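Local coordinates for protein transcriptional regulator, ROK family (Vibrio cholerae O1 biovar eltor, PDB 1Z05) that probably binds DNA as a zinc-containing transcriptional regulator of carbohydrate metabolism, a ROK-family homologue of E. coli Mlc, at residues Y45-R56 against A98-L106; V169-P177 against M407-Q415. One frame throughout, in Å; residues are numbered along the deposited sequence.

Contact 1 lies in the N-terminal part of the chain, where the end of helix 35-51 and the turn after it pack on strand 99-103; contact 2 lies in the body of the ROK fold, where helix 407-418 covers strand 168-176. Their centres are about 23 Å apart, yet they touch directly. D49 of contact 1 and K414 of contact 2 form a salt bridge, OD2 to NZ 3.2 Å, and Y418, further along the same helix, also hydrogen-bonds D49. Helix 407-418 therefore meets the sheet through one side and helix 35-51 through another. Both contacts lie away from the zinc site formed by H269, C279, C281 and C286.

Contact 1. Residues Y45-R56 against A98-L106; sequences YKLIDQKGPISR and AVGLQTNNL
I54 and L101 pair as a single antiparallel bridge at the hub of a partly buried helix-turn-strand contact in the N-terminal region. Helix 45-51 crosses strand 99-103 nearly at right angles (92°), and the residues after it turn down onto the strand. L101 N donates to I54 O at 2.9 Å, and I54 N returns a bond to L101 O. The cis peptide before P53 belongs to this turn; P53 CA also sends a CH toward L101 O, while its ring rests on V99 CG1 and runs beside the Q102 side chain. On the helix, I48 presses CG2 against the strand backbone, 3.5 Å from L101 O. L101 CD1 sits 4.2 Å above the centre of the R56 guanidinium, whose NH2 makes a salt bridge with E85. T103 inserts its methyl between Y45 and D49: with OG1 held between its backbone N and carbonyl carbon (chi1 51°), CG2 is directed to the helix and makes an off-centre CH-pi contact, 4.1 Å from the Y45 ring centroid. Water does the remaining joining. One molecule accepts from T103 N and donates to I48 O, and two bridge Y45 OH to N105 OD1. The D49 carboxylate is also held from outside the two segments, by helix 407-418. Strand 99-103 pairs with strand 83-86, so the contact joins helix 35-51 to a two-stranded antiparallel sheet, with L101 also touching helix 67-79, consistent with the winged helix-turn-helix DNA-binding domain of Mlc-like ROK regulators.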
loop_
_atom_site.group_PDB
_atom_site.type_symbol
_atom_site.label_atom_id
_atom_site.label_comp_id
_atom_site.label_asym_id
_atom_site.label_seq_id
_atom_site.Cartn_x
_atom_site.Cartn_y
_atom_site.Cartn_z
ATOM N N TYR A 45 -6.642 -24.188 -3.045
ATOM C CA TYR A 45 -5.569 -24.795 -2.253
ATOM C C TYR A 45 -5.476 -24.211 -0.836
ATOM O O TYR A 45 -5.257 -24.949 0.146
ATOM C CB TYR A 45 -4.241 -24.634 -2.990
ATOM C CG TYR A 45 -3.081 -25.239 -2.262
ATOM C CD1 TYR A 45 -2.749 -26.588 -2.445
ATOM C CD2 TYR A 45 -2.309 -24.475 -1.380
ATOM C CE1 TYR A 45 -1.665 -27.160 -1.768
ATOM C CE2 TYR A 45 -1.229 -25.046 -0.692
ATOM C CZ TYR A 45 -0.919 -26.384 -0.891
ATOM O OH TYR A 45 0.155 -26.948 -0.239
ATOM N N LYS A 46 -5.628 -22.891 -0.729
ATOM C CA LYS A 46 -5.646 -22.217 0.583
ATOM C C LYS A 46 -6.806 -22.698 1.461
ATOM O O LYS A 46 -6.627 -22.927 2.664
ATOM C CB LYS A 46 -5.673 -20.691 0.424
ATOM C CG LYS A 46 -5.556 -19.933 1.747
ATOM C CD LYS A 46 -5.695 -18.432 1.550
ATOM C CE LYS A 46 -5.612 -17.685 2.869
ATOM N NZ LYS A 46 -5.583 -16.216 2.605
ATOM N N LEU A 47 -7.988 -22.856 0.866
ATOM C CA LEU A 47 -9.131 -23.418 1.597
ATOM C C LEU A 47 -8.844 -24.828 2.127
ATOM O O LEU A 47 -9.104 -25.128 3.295
ATOM C CB LEU A 47 -10.391 -23.417 0.724
ATOM C CG LEU A 47 -11.133 -22.082 0.602
ATOM C CD1 LEU A 47 -12.237 -22.178 -0.449
ATOM C CD2 LEU A 47 -11.702 -21.625 1.946
ATOM N N ILE A 48 -8.292 -25.681 1.265
ATOM C CA ILE A 48 -7.926 -27.049 1.641
ATOM C C ILE A 48 -6.851 -27.071 2.741
ATOM O O ILE A 48 -6.944 -27.845 3.708
ATOM C CB ILE A 48 -7.454 -27.856 0.405
ATOM C CG1 ILE A 48 -8.593 -27.984 -0.601
ATOM C CG2 ILE A 48 -6.990 -29.247 0.807
ATOM C CD1 ILE A 48 -8.163 -28.439 -1.973
ATOM N N ASP A 49 -5.848 -26.208 2.599
ATOM C CA ASP A 49 -4.754 -26.129 3.564
ATOM C C ASP A 49 -5.269 -25.725 4.951
ATOM O O ASP A 49 -4.882 -26.312 5.970
ATOM C CB ASP A 49 -3.683 -25.149 3.066
ATOM C CG ASP A 49 -2.364 -25.280 3.813
ATOM O OD1 ASP A 49 -2.029 -26.391 4.276
ATOM O OD2 ASP A 49 -1.655 -24.262 3.929
ATOM N N GLN A 50 -6.154 -24.738 4.978
ATOM C CA GLN A 50 -6.637 -24.178 6.234
ATOM C C GLN A 50 -7.869 -24.877 6.807
ATOM O O GLN A 50 -8.109 -24.808 8.010
ATOM C CB GLN A 50 -6.896 -22.677 6.068
ATOM C CG GLN A 50 -5.615 -21.865 5.914
ATOM C CD GLN A 50 -5.852 -20.383 5.671
ATOM O OE1 GLN A 50 -6.947 -19.966 5.281
ATOM N NE2 GLN A 50 -4.808 -19.578 5.881
ATOM N N LYS A 51 -8.645 -25.548 5.957
ATOM C CA LYS A 51 -9.933 -26.112 6.384
ATOM C C LYS A 51 -10.098 -27.612 6.130
ATOM O O LYS A 51 -11.077 -28.198 6.582
ATOM C CB LYS A 51 -11.098 -25.359 5.724
ATOM C CG LYS A 51 -11.381 -23.988 6.293
ATOM C CD LYS A 51 -12.517 -23.330 5.529
ATOM C CE LYS A 51 -12.747 -21.894 5.982
ATOM N NZ LYS A 51 -11.572 -21.005 5.694
ATOM N N GLY A 52 -9.164 -28.231 5.409
ATOM C CA GLY A 52 -9.241 -29.677 5.127
ATOM C C GLY A 52 -9.195 -30.516 6.403
ATOM O O GLY A 52 -8.646 -30.065 7.404
ATOM N N PRO A 53 -9.778 -31.735 6.389
ATOM C CA PRO A 53 -10.479 -32.392 5.286
ATOM C C PRO A 53 -11.762 -31.656 4.926
ATOM O O PRO A 53 -12.551 -31.306 5.811
ATOM C CB PRO A 53 -10.795 -33.788 5.835
ATOM C CG PRO A 53 -10.720 -33.657 7.314
ATOM C CD PRO A 53 -9.734 -32.578 7.600
ATOM N N ILE A 54 -11.953 -31.416 3.634
ATOM C CA ILE A 54 -13.081 -30.613 3.159
ATOM C C ILE A 54 -13.657 -31.210 1.879
ATOM O O ILE A 54 -12.910 -31.642 1.005
ATOM C CB ILE A 54 -12.663 -29.115 2.962
ATOM C CG1 ILE A 54 -13.871 -28.245 2.584
ATOM C CG2 ILE A 54 -11.517 -28.983 1.943
ATOM C CD1 ILE A 54 -13.580 -26.733 2.586
ATOM N N SER A 55 -14.985 -31.229 1.776
ATOM C CA SER A 55 -15.655 -31.776 0.602
ATOM C C SER A 55 -15.625 -30.805 -0.567
ATOM O O SER A 55 -15.450 -29.595 -0.385
ATOM C CB SER A 55 -17.102 -32.134 0.922
ATOM O OG SER A 55 -17.889 -30.972 1.103
ATOM N N ARG A 56 -15.815 -31.341 -1.768
ATOM C CA ARG A 56 -15.859 -30.516 -2.962
ATOM C C ARG A 56 -17.050 -29.565 -2.927
ATOM O O ARG A 56 -16.948 -28.424 -3.383
ATOM C CB ARG A 56 -15.891 -31.388 -4.217
ATOM C CG ARG A 56 -14.525 -31.920 -4.616
ATOM C CD ARG A 56 -14.628 -32.798 -5.850
ATOM N NE ARG A 56 -13.331 -33.362 -6.218
ATOM C CZ ARG A 56 -12.746 -34.384 -5.596
ATOM N NH1 ARG A 56 -13.333 -34.969 -4.558
ATOM N NH2 ARG A 56 -11.566 -34.822 -6.013
ATOM N N ALA A 98 -14.368 -42.549 3.948
ATOM C CA ALA A 98 -14.133 -41.538 2.918
ATOM C C ALA A 98 -13.718 -40.254 3.629
ATOM O O ALA A 98 -14.313 -39.872 4.646
ATOM C CB ALA A 98 -15.396 -41.313 2.085
ATOM N N VAL A 99 -12.670 -39.616 3.122
ATOM C CA VAL A 99 -12.095 -38.442 3.774
ATOM C C VAL A 99 -11.933 -37.349 2.736
ATOM O O VAL A 99 -11.468 -37.600 1.622
ATOM C CB VAL A 99 -10.726 -38.752 4.466
ATOM C CG1 VAL A 99 -10.169 -37.522 5.177
ATOM C CG2 VAL A 99 -10.861 -39.880 5.481
ATOM N N GLY A 100 -12.336 -36.139 3.112
ATOM C CA GLY A 100 -12.277 -34.978 2.236
ATOM C C GLY A 100 -10.855 -34.576 1.915
ATOM O O GLY A 100 -9.901 -35.138 2.454
ATOM N N LEU A 101 -10.721 -33.586 1.039
ATOM C CA LEU A 101 -9.418 -33.165 0.532
ATOM C C LEU A 101 -8.555 -32.487 1.591
ATOM O O LEU A 101 -9.040 -31.657 2.367
ATOM C CB LEU A 101 -9.589 -32.246 -0.684
ATOM C CG LEU A 101 -10.197 -32.910 -1.925
ATOM C CD1 LEU A 101 -10.924 -31.882 -2.779
ATOM C CD2 LEU A 101 -9.146 -33.643 -2.734
ATOM N N GLN A 102 -7.279 -32.874 1.621
ATOM C CA GLN A 102 -6.276 -32.273 2.499
ATOM C C GLN A 102 -5.001 -32.022 1.704
ATOM O O GLN A 102 -4.745 -32.682 0.693
ATOM C CB GLN A 102 -5.922 -33.195 3.668
ATOM C CG GLN A 102 -7.092 -33.622 4.542
ATOM C CD GLN A 102 -6.642 -34.551 5.664
ATOM O OE1 GLN A 102 -6.718 -35.768 5.540
ATOM N NE2 GLN A 102 -6.148 -33.975 6.747
ATOM N N THR A 103 -4.189 -31.081 2.166
ATOM C CA THR A 103 -2.903 -30.859 1.522
ATOM C C THR A 103 -2.005 -32.068 1.791
ATOM O O THR A 103 -2.042 -32.667 2.877
ATOM C CB THR A 103 -2.219 -29.566 2.004
ATOM O OG1 THR A 103 -2.186 -29.554 3.430
ATOM C CG2 THR A 103 -2.993 -28.363 1.524
ATOM N N ASN A 104 -1.219 -32.423 0.780
ATOM C CA ASN A 104 -0.320 -33.554 0.828
ATOM C C ASN A 104 1.121 -33.045 0.888
ATOM O O ASN A 104 1.869 -33.170 -0.080
ATOM C CB ASN A 104 -0.547 -34.435 -0.407
ATOM C CG ASN A 104 0.218 -35.746 -0.352
ATOM O OD1 ASN A 104 0.614 -36.218 0.719
ATOM N ND2 ASN A 104 0.415 -36.351 -1.514
ATOM N N ASN A 105 1.491 -32.457 2.026
ATOM C CA ASN A 105 2.796 -31.802 2.199
ATOM C C ASN A 105 3.990 -32.736 2.292
ATOM O O ASN A 105 5.106 -32.349 1.946
ATOM C CB ASN A 105 2.790 -30.887 3.438
ATOM C CG ASN A 105 2.103 -29.544 3.184
ATOM O OD1 ASN A 105 1.765 -29.206 2.054
ATOM N ND2 ASN A 105 1.906 -28.776 4.245
ATOM N N LEU A 106 3.759 -33.953 2.785
ATOM C CA LEU A 106 4.841 -34.885 3.065
ATOM C C LEU A 106 5.516 -35.337 1.773
ATOM O O LEU A 106 4.859 -35.869 0.873
ATOM C CB LEU A 106 4.332 -36.085 3.882
ATOM C CG LEU A 106 5.367 -36.882 4.677
ATOM C CD1 LEU A 106 6.044 -36.026 5.756
ATOM C CD2 LEU A 106 4.737 -38.126 5.307
HETATM O O HOH W 1 0.759 -29.568 -0.936
HETATM O O HOH W 2 1.091 -26.411 2.169
HETATM O O HOH W 3 -5.425 -29.727 4.592
HETATM O O HOH W 4 -2.984 -28.539 6.171
HETATM O O HOH W 5 0.365 -26.768 5.551
HETATM O O HOH W 6 -5.577 -31.442 7.147
#

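Contact 2. Residues V169-P177 against M407-Q415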
loop_
_atom_site.group_PDB
_atom_site.type_symbol
_atom_site.label_atom_id
_atom_site.label_comp_id
_atom_site.label_asym_id
_atom_site.label_seq_id
_atom_site.Cartn_x
_atom_site.Cartn_y
_atom_site.Cartn_z
ATOM N N VAL A 169 12.023 -31.016 -4.093
ATOM C CA VAL A 169 12.295 -29.594 -3.849
ATOM C C VAL A 169 11.564 -28.768 -4.903
ATOM O O VAL A 169 11.820 -28.906 -6.095
ATOM C CB VAL A 169 13.808 -29.296 -3.890
ATOM C CG1 VAL A 169 14.086 -27.857 -3.421
ATOM C CG2 VAL A 169 14.575 -30.311 -3.034
ATOM N N THR A 170 10.652 -27.913 -4.464
ATOM C CA THR A 170 9.745 -27.239 -5.395
ATOM C C THR A 170 10.225 -25.865 -5.828
ATOM O O THR A 170 9.803 -25.352 -6.867
ATOM C CB THR A 170 8.384 -27.027 -4.744
ATOM O OG1 THR A 170 8.561 -26.218 -3.582
ATOM C CG2 THR A 170 7.764 -28.357 -4.339
ATOM N N SER A 171 11.080 -25.257 -5.018
ATOM C CA SER A 171 11.377 -23.829 -5.146
ATOM C C SER A 171 12.503 -23.411 -4.209
ATOM O O SER A 171 12.885 -24.159 -3.303
ATOM C CB SER A 171 10.121 -23.007 -4.812
ATOM O OG SER A 171 9.626 -23.368 -3.532
ATOM N N ILE A 172 13.003 -22.198 -4.430
ATOM C CA ILE A 172 14.023 -21.583 -3.598
ATOM C C ILE A 172 13.574 -20.166 -3.247
ATOM O O ILE A 172 13.173 -19.398 -4.120
ATOM C CB ILE A 172 15.405 -21.547 -4.314
ATOM C CG1 ILE A 172 15.955 -22.971 -4.483
ATOM C CG2 ILE A 172 16.408 -20.675 -3.542
ATOM C CD1 ILE A 172 17.131 -23.115 -5.440
ATOM N N ALA A 173 13.616 -19.846 -1.959
ATOM C CA ALA A 173 13.397 -18.486 -1.494
ATOM C C ALA A 173 14.708 -17.927 -0.953
ATOM O O ALA A 173 15.485 -18.645 -0.320
ATOM C CB ALA A 173 12.292 -18.463 -0.428
ATOM N N ILE A 174 14.970 -16.654 -1.237
ATOM C CA ILE A 174 16.150 -15.978 -0.704
ATOM C C ILE A 174 15.782 -14.570 -0.241
ATOM O O ILE A 174 15.128 -13.817 -0.968
ATOM C CB ILE A 174 17.375 -16.016 -1.692
ATOM C CG1 ILE A 174 18.612 -15.324 -1.090
ATOM C CG2 ILE A 174 17.030 -15.470 -3.089
ATOM C CD1 ILE A 174 19.948 -15.884 -1.629
ATOM N N THR A 175 16.165 -14.251 0.994
ATOM C CA THR A 175 15.883 -12.945 1.579
ATOM C C THR A 175 17.202 -12.307 1.971
ATOM O O THR A 175 18.191 -13.006 2.216
ATOM C CB THR A 175 14.930 -13.048 2.803
ATOM O OG1 THR A 175 15.486 -13.961 3.763
ATOM C CG2 THR A 175 13.557 -13.562 2.363
ATOM N N LEU A 176 17.225 -10.978 1.982
ATOM C CA LEU A 176 18.454 -10.233 2.198
ATOM C C LEU A 176 18.113 -8.774 2.479
ATOM O O LEU A 176 17.068 -8.291 2.047
ATOM C CB LEU A 176 19.366 -10.315 0.953
ATOM C CG LEU A 176 18.825 -9.796 -0.389
ATOM C CD1 LEU A 176 19.957 -9.311 -1.249
ATOM C CD2 LEU A 176 18.046 -10.871 -1.128
ATOM N N PRO A 177 18.993 -8.067 3.200
ATOM C CA PRO A 177 18.800 -6.612 3.358
ATOM C C PRO A 177 19.058 -5.896 2.023
ATOM O O PRO A 177 19.689 -6.471 1.136
ATOM C CB PRO A 177 19.870 -6.228 4.383
ATOM C CG PRO A 177 20.950 -7.285 4.215
ATOM C CD PRO A 177 20.198 -8.555 3.900
ATOM N N MET A 407 12.764 -18.264 7.942
ATOM C CA MET A 407 11.299 -18.204 7.995
ATOM C C MET A 407 10.686 -17.149 7.077
ATOM O O MET A 407 9.602 -17.384 6.544
ATOM C CB MET A 407 10.761 -18.040 9.425
ATOM C CG MET A 407 10.727 -19.329 10.239
ATOM S SD MET A 407 10.157 -20.817 9.366
ATOM C CE MET A 407 8.411 -20.496 9.141
ATOM N N PRO A 408 11.342 -15.970 6.920
ATOM C CA PRO A 408 10.885 -15.038 5.894
ATOM C C PRO A 408 10.793 -15.663 4.499
ATOM O O PRO A 408 9.823 -15.425 3.797
ATOM C CB PRO A 408 11.948 -13.925 5.929
ATOM C CG PRO A 408 12.438 -13.934 7.330
ATOM C CD PRO A 408 12.457 -15.398 7.712
ATOM N N GLY A 409 11.779 -16.475 4.108
ATOM C CA GLY A 409 11.720 -17.142 2.811
ATOM C C GLY A 409 10.589 -18.156 2.752
ATOM O O GLY A 409 9.937 -18.318 1.715
ATOM N N ALA A 410 10.353 -18.830 3.878
ATOM C CA ALA A 410 9.236 -19.773 4.001
ATOM C C ALA A 410 7.888 -19.103 3.718
ATOM O O ALA A 410 7.034 -19.684 3.048
ATOM C CB ALA A 410 9.246 -20.443 5.384
ATOM N N ALA A 411 7.726 -17.873 4.207
ATOM C CA ALA A 411 6.528 -17.068 3.982
ATOM C C ALA A 411 6.293 -16.753 2.509
ATOM O O ALA A 411 5.157 -16.779 2.038
ATOM C CB ALA A 411 6.606 -15.786 4.787
ATOM N N LEU A 412 7.371 -16.450 1.784
ATOM C CA LEU A 412 7.297 -16.189 0.348
ATOM C C LEU A 412 6.747 -17.409 -0.401
ATOM O O LEU A 412 5.965 -17.266 -1.333
ATOM C CB LEU A 412 8.688 -15.859 -0.224
ATOM C CG LEU A 412 9.403 -14.587 0.233
ATOM C CD1 LEU A 412 10.730 -14.452 -0.494
ATOM C CD2 LEU A 412 8.531 -13.351 -0.019
ATOM N N ILE A 413 7.203 -18.588 -0.003
ATOM C CA ILE A 413 6.788 -19.862 -0.613
ATOM C C ILE A 413 5.324 -20.158 -0.268
ATOM O O ILE A 413 4.532 -20.489 -1.148
ATOM C CB ILE A 413 7.714 -21.041 -0.171
ATOM C CG1 ILE A 413 9.165 -20.820 -0.649
ATOM C CG2 ILE A 413 7.190 -22.414 -0.657
ATOM C CD1 ILE A 413 9.301 -20.367 -2.095
ATOM N N LYS A 414 4.966 -20.031 1.007
ATOM C CA LYS A 414 3.572 -20.229 1.390
ATOM C C LYS A 414 2.637 -19.294 0.599
ATOM O O LYS A 414 1.629 -19.756 0.062
ATOM C CB LYS A 414 3.375 -20.120 2.907
ATOM C CG LYS A 414 1.916 -20.083 3.344
ATOM C CD LYS A 414 1.639 -21.016 4.502
ATOM C CE LYS A 414 1.166 -22.374 3.986
ATOM N NZ LYS A 414 1.243 -23.452 5.008
ATOM N N GLN A 415 2.983 -18.010 0.505
ATOM C CA GLN A 415 2.147 -17.054 -0.225
ATOM C C GLN A 415 2.102 -17.328 -1.733
ATOM O O GLN A 415 1.078 -17.072 -2.372
ATOM C CB GLN A 415 2.553 -15.602 0.078
ATOM C CG GLN A 415 1.532 -14.537 -0.366
ATOM C CD GLN A 415 0.121 -14.777 0.174
ATOM O OE1 GLN A 415 -0.841 -14.846 -0.592
ATOM N NE2 GLN A 415 -0.005 -14.904 1.492
HETATM O O HOH W 7 14.795 -16.555 4.106
#
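Apolar packing carries most of this buried contact, in which S171, A173 and T175 of strand 169-176 face P408, G409, L412 and I413 of helix 407-415. The two segments run at 133° to each other, with axes 7.2 Å apart at closest approach. G409 is where the backbones come nearest, its CA 4.8 Å from that of A173; lacking a side chain, it lets the A173 methyl settle against the helix backbone, with CB 3.5 Å from G409 CA. The branched residues of the next turn flank this point. I413 extends CD1 to A173 CB at 3.9 Å and on to S171, and its CG1, set anti to the carbonyl carbon (chi1 -63°), lies along the same strand face. L412 CD1 touches A173 CB (4.3 Å) and reaches T175 CG2 at 4.1 Å. That threonine methyl also meets P408 CB, the two side chains crossing at about a right angle.

Polar contacts are few. A water lies between T175 OG1, 2.7 Å away, and G409 N, which gives it a weak hydrogen bond. S171 OG, close to the I413 methyl, shares a hydrogen bond with T170 OG1, whose other partner is the backbone O of Q109.

Other elements enclose the interface: F110 and F213, on the strands bordering 168-176, touch I413, and A220 of helix 217-228 touches P408 and T175. Strand 168-176 stands between parallel neighbours in a five-stranded mixed sheet of order 3-2-1-4-5, and a helix packed on such a sheet is characteristic of the ribonuclease H-like domains of the ASKHA fold, to which ROK proteins belong.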